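Local coordinates for protein AMP-dependent synthetase and ligase (Xenorhabdus doucetiae, PDB 6QSR) that probably serves as the ApeI-like hotdog-fold half of a dehydratase heterocomplex in the type II polyketide pathway that makes aryl polyene pigments, at residues A16-Y21 with L80-N85; S63-V68 with G113-C118. All coordinates share one frame; numbering follows the deposited sequence.

How the contacts relate
Both contacts pair antiparallel strands of the same hotdog sheet, on opposite sides of the chain's centre, with their own centres 18 Å apart. Contact 1 is the more buried: a regular pairing inside the sheet, with one aliphatic face against helix 41-56. Contact 2 lies toward the other margin, where strand 61-70 is outermost within the chain and borders the partner dehydratase. Its pairing is broken by two classic bulges, and serine, glutamate and lysine side chains gather away from the helix. Helix 41-56 packs on the apolar face of both. Strand 92-99, running between strands 79-87 and 109-118, connects the two pairs within the sheet.

Contact 1. Residues A16-Y21 with L80-N85; sequences AMIQLY and LLLKIN
Three hydrogen-bonded pairs, Ala16 with Ile84, Ile18 with Leu82 and Leu20 with Leu80, join the strands in regular antiparallel register through six backbone bonds. Leu82 N gives its hydrogen to Ile18 O at 2.8 Å, virtually straight at 179°, and Leu80 N reaches Leu20 O at 2.7 Å. CA-H groups of the non-hydrogen-bonded residues also approach the carbonyls of these pairs, such as Met17 CA to Leu82 O at 3.3 Å.

The side chains of these three pairs form one aliphatic face. With its CG1 anti to the carbonyl carbon (chi1 -52°), Ile18 swings CD1 toward the other strand, where it meets Ile84 CD1 at 4.1 Å and also touches Leu82 CG. Further along, Leu20 CD1 lies 4.4 Å from Leu82 CD2. Met17, Gln19, Leu81 and Lys83 occupy the reverse face. There Gln19 and Leu81 lie side by side and point the same way: the CD2 methyl of Leu81 rests on the extended Gln19 chain, 3.7 Å from Gln19 CG.

Helix 41-56 covers the aliphatic face, with Tyr51 against Ile18 and Leu20, Val48 against Leu82 and Leu56 against Ile84, the helix-on-sheet packing of a hotdog fold. Strand 4-9 continues the sheet beyond 16-21, and strand 92-99 flanks 80-85 on its other side.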
loop_
_atom_site.group_PDB
_atom_site.type_symbol
_atom_site.label_atom_id
_atom_site.label_comp_id
_atom_site.label_asym_id
_atom_site.label_seq_id
_atom_site.Cartn_x
_atom_site.Cartn_y
_atom_site.Cartn_z
ATOM N N ALA A 16 12.818 12.158 -13.574
ATOM C CA ALA A 16 11.840 11.744 -14.584
ATOM C C ALA A 16 10.471 12.329 -14.307
ATOM O O ALA A 16 10.074 12.499 -13.154
ATOM C CB ALA A 16 11.749 10.227 -14.658
ATOM N N MET A 17 9.762 12.624 -15.394
ATOM C CA MET A 17 8.394 13.095 -15.367
ATOM C C MET A 17 7.628 12.137 -16.261
ATOM O O MET A 17 8.016 11.932 -17.412
ATOM C CB MET A 17 8.304 14.514 -15.915
ATOM C CG MET A 17 8.357 15.594 -14.848
ATOM S SD MET A 17 8.275 17.262 -15.534
ATOM C CE MET A 17 6.690 17.226 -16.378
ATOM N N ILE A 18 6.570 11.533 -15.729
ATOM C CA ILE A 18 5.789 10.538 -16.467
ATOM C C ILE A 18 4.317 10.912 -16.372
ATOM O O ILE A 18 3.815 11.190 -15.279
ATOM C CB ILE A 18 6.000 9.104 -15.915
ATOM C CG1 ILE A 18 7.493 8.745 -15.805
ATOM C CG2 ILE A 18 5.334 8.072 -16.808
ATOM C CD1 ILE A 18 8.043 8.815 -14.400
ATOM N N GLN A 19 3.634 10.933 -17.517
ATOM C CA GLN A 19 2.203 11.165 -17.551
ATOM C C GLN A 19 1.520 9.809 -17.703
ATOM O O GLN A 19 1.792 9.085 -18.668
ATOM C CB GLN A 19 1.831 12.100 -18.695
ATOM C CG GLN A 19 0.357 12.479 -18.731
ATOM C CD GLN A 19 0.069 13.606 -19.702
ATOM O OE1 GLN A 19 0.816 13.829 -20.655
ATOM N NE2 GLN A 19 -1.017 14.325 -19.462
ATOM N N LEU A 20 0.646 9.486 -16.743
ATOM C CA LEU A 20 -0.009 8.183 -16.645
ATOM C C LEU A 20 -1.514 8.317 -16.643
ATOM O O LEU A 20 -2.059 9.250 -16.055
ATOM C CB LEU A 20 0.385 7.484 -15.347
ATOM C CG LEU A 20 1.870 7.239 -15.130
ATOM C CD1 LEU A 20 2.071 6.632 -13.754
ATOM C CD2 LEU A 20 2.427 6.335 -16.216
ATOM N N TYR A 21 -2.176 7.348 -17.256
ATOM C CA TYR A 21 -3.633 7.315 -17.316
ATOM C C TYR A 21 -4.141 6.055 -16.610
ATOM O O TYR A 21 -3.639 4.959 -16.847
ATOM C CB TYR A 21 -4.096 7.356 -18.769
ATOM C CG TYR A 21 -5.578 7.126 -18.914
ATOM C CD1 TYR A 21 -6.486 8.146 -18.651
ATOM C CD2 TYR A 21 -6.075 5.875 -19.284
ATOM C CE1 TYR A 21 -7.854 7.930 -18.767
ATOM C CE2 TYR A 21 -7.437 5.654 -19.408
ATOM C CZ TYR A 21 -8.322 6.682 -19.144
ATOM O OH TYR A 21 -9.682 6.458 -19.260
ATOM N N LEU A 80 -2.433 11.294 -14.269
ATOM C CA LEU A 80 -1.462 11.631 -13.243
ATOM C C LEU A 80 -0.186 12.139 -13.887
ATOM O O LEU A 80 0.199 11.674 -14.966
ATOM C CB LEU A 80 -1.122 10.385 -12.412
ATOM C CG LEU A 80 -2.276 9.534 -11.876
ATOM C CD1 LEU A 80 -1.744 8.383 -11.035
ATOM C CD2 LEU A 80 -3.242 10.385 -11.066
ATOM N N LEU A 81 0.470 13.085 -13.218
ATOM C CA LEU A 81 1.830 13.473 -13.548
ATOM C C LEU A 81 2.709 13.025 -12.386
ATOM O O LEU A 81 2.542 13.499 -11.261
ATOM C CB LEU A 81 1.936 14.988 -13.755
ATOM C CG LEU A 81 1.076 15.581 -14.879
ATOM C CD1 LEU A 81 1.211 17.099 -14.920
ATOM C CD2 LEU A 81 1.453 14.974 -16.222
ATOM N N LEU A 82 3.618 12.097 -12.667
ATOM C CA LEU A 82 4.534 11.533 -11.667
ATOM C C LEU A 82 5.921 12.126 -11.846
ATOM O O LEU A 82 6.518 11.955 -12.897
ATOM C CB LEU A 82 4.606 10.014 -11.825
ATOM C CG LEU A 82 5.629 9.252 -10.978
ATOM C CD1 LEU A 82 5.493 9.593 -9.502
ATOM C CD2 LEU A 82 5.475 7.760 -11.222
ATOM N N LYS A 83 6.427 12.779 -10.803
ATOM C CA LYS A 83 7.739 13.412 -10.794
ATOM C C LYS A 83 8.586 12.625 -9.805
ATOM O O LYS A 83 8.158 12.432 -8.672
ATOM C CB LYS A 83 7.576 14.866 -10.343
ATOM C CG LYS A 83 8.848 15.645 -10.013
ATOM C CD LYS A 83 8.600 16.535 -8.796
ATOM C CE LYS A 83 9.712 17.540 -8.551
ATOM N NZ LYS A 83 9.168 18.728 -7.831
ATOM N N ILE A 84 9.755 12.149 -10.246
ATOM C CA ILE A 84 10.677 11.369 -9.402
ATOM C C ILE A 84 12.078 11.967 -9.491
ATOM O O ILE A 84 12.549 12.286 -10.587
ATOM C CB ILE A 84 10.770 9.881 -9.831
ATOM C CG1 ILE A 84 9.396 9.205 -9.857
ATOM C CG2 ILE A 84 11.663 9.110 -8.865
ATOM C CD1 ILE A 84 9.366 7.928 -10.671
ATOM N N ASN A 85 12.738 12.087 -8.340
ATOM C CA ASN A 85 14.114 12.554 -8.257
ATOM C C ASN A 85 14.918 11.517 -7.477
ATOM O O ASN A 85 14.498 11.089 -6.396
ATOM C CB ASN A 85 14.153 13.910 -7.559
ATOM C CG ASN A 85 15.551 14.495 -7.477
ATOM O OD1 ASN A 85 16.372 14.088 -6.645
ATOM N ND2 ASN A 85 15.824 15.471 -8.330
#

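Contact 2. Residues S63-V68 with G113-C118; sequences SSIEMV and GKIKLC
Backbone bonds pair Ser63-Val68 with Gly113-Cys118 antiparallel, but two classic beta bulges interrupt the register. In the first, Ser63 and Ser64 both face Lys116: Ser63 N (2.9 Å) and Ser64 N both hydrogen-bond to Lys116 O, from the same face of its carbonyl plane. In the second, Glu66 N and Met67 N both reach Lys114 O, each through a weak bond, after which Lys114 N returns a strong one to Met67 O at 2.7 Å. The second bulge shifts the register by one between Ile65 and Met67.

Side-chain polar contacts gather around Ser64, Glu66 and Lys116. The Ser64 hydroxyl, held between its backbone N and carbonyl carbon (chi1 67°), donates from OG to Glu66 OE2 at 2.7 Å, meeting the anti side of the carboxylate. Glu66 OE1 forms a salt bridge with Arg115 of the partner FabA/FabZ-type chain, while Lys116 NZ hydrogen-bonds to Lys90 O.

Packing accompanies these bonds. The methylenes of Glu66 and Lys116 cross at an angle, Glu66 CG lying 3.6 Å from Lys116 CG, and the hydroxyl oxygen Ser64 OG lies against the Lys116 methylenes, 3.3 Å from Lys116 CB. On the reverse face Ile65 CG1 meets Ile115 CG1 at 4.3 Å.

Helix 41-56 packs on that reverse face, with Ile45 on Ile65 and Val48 and Met49 on Ile115. Strand 92-99 borders 113-118, and 63-68 pairs antiparallel with a strand of the partner chain, carrying the sheet across the heterodimer interface.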
loop_
_atom_site.group_PDB
_atom_site.type_symbol
_atom_site.label_atom_id
_atom_site.label_comp_id
_atom_site.label_asym_id
_atom_site.label_seq_id
_atom_site.Cartn_x
_atom_site.Cartn_y
_atom_site.Cartn_z
ATOM N N SER A 63 14.704 -0.225 0.250
ATOM C CA SER A 63 15.090 -0.290 1.661
ATOM C C SER A 63 13.984 0.182 2.617
ATOM O O SER A 63 13.618 -0.535 3.552
ATOM C CB SER A 63 16.356 0.533 1.902
ATOM O OG SER A 63 16.822 0.330 3.213
ATOM N N SER A 64 13.475 1.392 2.403
ATOM C CA SER A 64 12.424 1.924 3.277
ATOM C C SER A 64 11.577 2.980 2.603
ATOM O O SER A 64 11.996 3.574 1.612
ATOM C CB SER A 64 13.040 2.544 4.530
ATOM O OG SER A 64 13.790 3.698 4.210
ATOM N N ILE A 65 10.376 3.179 3.147
ATOM C CA ILE A 65 9.561 4.357 2.868
ATOM C C ILE A 65 9.705 5.196 4.129
ATOM O O ILE A 65 9.076 4.908 5.147
ATOM C CB ILE A 65 8.080 3.998 2.582
ATOM C CG1 ILE A 65 7.985 2.963 1.452
ATOM C CG2 ILE A 65 7.280 5.244 2.207
ATOM C CD1 ILE A 65 6.697 2.164 1.451
ATOM N N GLU A 66 10.564 6.212 4.061
ATOM C CA GLU A 66 10.756 7.143 5.162
ATOM C C GLU A 66 9.495 7.935 5.498
ATOM O O GLU A 66 9.125 8.055 6.674
ATOM C CB GLU A 66 11.913 8.096 4.862
ATOM C CG GLU A 66 13.282 7.416 4.837
ATOM C CD GLU A 66 13.626 6.748 6.152
ATOM O OE1 GLU A 66 13.967 7.467 7.114
ATOM O OE2 GLU A 66 13.542 5.502 6.238
ATOM N N MET A 67 8.839 8.452 4.466
ATOM C CA MET A 67 7.612 9.205 4.637
ATOM C C MET A 67 6.820 9.106 3.337
ATOM O O MET A 67 7.368 9.279 2.247
ATOM C CB MET A 67 7.942 10.667 4.997
ATOM C CG MET A 67 6.743 11.574 5.234
ATOM S SD MET A 67 6.003 11.498 6.874
ATOM C CE MET A 67 7.240 12.313 7.882
ATOM N N VAL A 68 5.533 8.806 3.455
ATOM C CA VAL A 68 4.611 8.920 2.326
ATOM C C VAL A 68 3.300 9.525 2.806
ATOM O O VAL A 68 2.849 9.225 3.902
ATOM C CB VAL A 68 4.381 7.563 1.614
ATOM C CG1 VAL A 68 3.755 6.522 2.546
ATOM C CG2 VAL A 68 3.536 7.766 0.366
ATOM N N GLY A 113 6.256 11.372 -1.445
ATOM C CA GLY A 113 7.031 10.609 -0.473
ATOM C C GLY A 113 8.517 10.534 -0.687
ATOM O O GLY A 113 9.042 11.051 -1.678
ATOM N N LYS A 114 9.172 9.883 0.278
ATOM C CA LYS A 114 10.626 9.711 0.323
ATOM C C LYS A 114 10.948 8.247 0.601
ATOM O O LYS A 114 10.547 7.707 1.643
ATOM C CB LYS A 114 11.227 10.564 1.440
ATOM C CG LYS A 114 11.039 12.063 1.269
ATOM C CD LYS A 114 11.296 12.820 2.560
ATOM C CE LYS A 114 12.758 12.784 2.965
ATOM N NZ LYS A 114 12.989 13.623 4.176
ATOM N N ILE A 115 11.671 7.620 -0.331
ATOM C CA ILE A 115 12.035 6.201 -0.267
ATOM C C ILE A 115 13.560 6.098 -0.182
ATOM O O ILE A 115 14.258 6.825 -0.875
ATOM C CB ILE A 115 11.495 5.469 -1.520
ATOM C CG1 ILE A 115 9.963 5.378 -1.451
ATOM C CG2 ILE A 115 12.099 4.066 -1.687
ATOM C CD1 ILE A 115 9.271 5.107 -2.780
ATOM N N LYS A 116 14.081 5.223 0.675
ATOM C CA LYS A 116 15.512 4.921 0.656
ATOM C C LYS A 116 15.768 3.643 -0.135
ATOM O O LYS A 116 15.016 2.660 -0.024
ATOM C CB LYS A 116 16.098 4.823 2.064
ATOM C CG LYS A 116 15.998 6.119 2.849
ATOM C CD LYS A 116 17.045 7.148 2.444
ATOM C CE LYS A 116 18.327 7.054 3.258
ATOM N NZ LYS A 116 18.870 8.414 3.528
ATOM N N LEU A 117 16.806 3.677 -0.963
ATOM C CA LEU A 117 17.260 2.490 -1.692
ATOM C C LEU A 117 18.607 2.052 -1.132
ATOM O O LEU A 117 19.286 2.838 -0.472
ATOM C CB LEU A 117 17.376 2.770 -3.185
ATOM C CG LEU A 117 16.121 3.316 -3.872
ATOM C CD1 LEU A 117 16.377 3.564 -5.348
ATOM C CD2 LEU A 117 14.960 2.355 -3.684
ATOM N N CYS A 118 18.955 0.791 -1.387
ATOM C CA CYS A 118 20.242 0.208 -0.993
ATOM C C CYS A 118 20.768 -0.615 -2.170
ATOM O O CYS A 118 20.005 -1.015 -3.054
ATOM C CB CYS A 118 20.095 -0.668 0.261
ATOM S SG CYS A 118 18.982 -2.082 0.067
#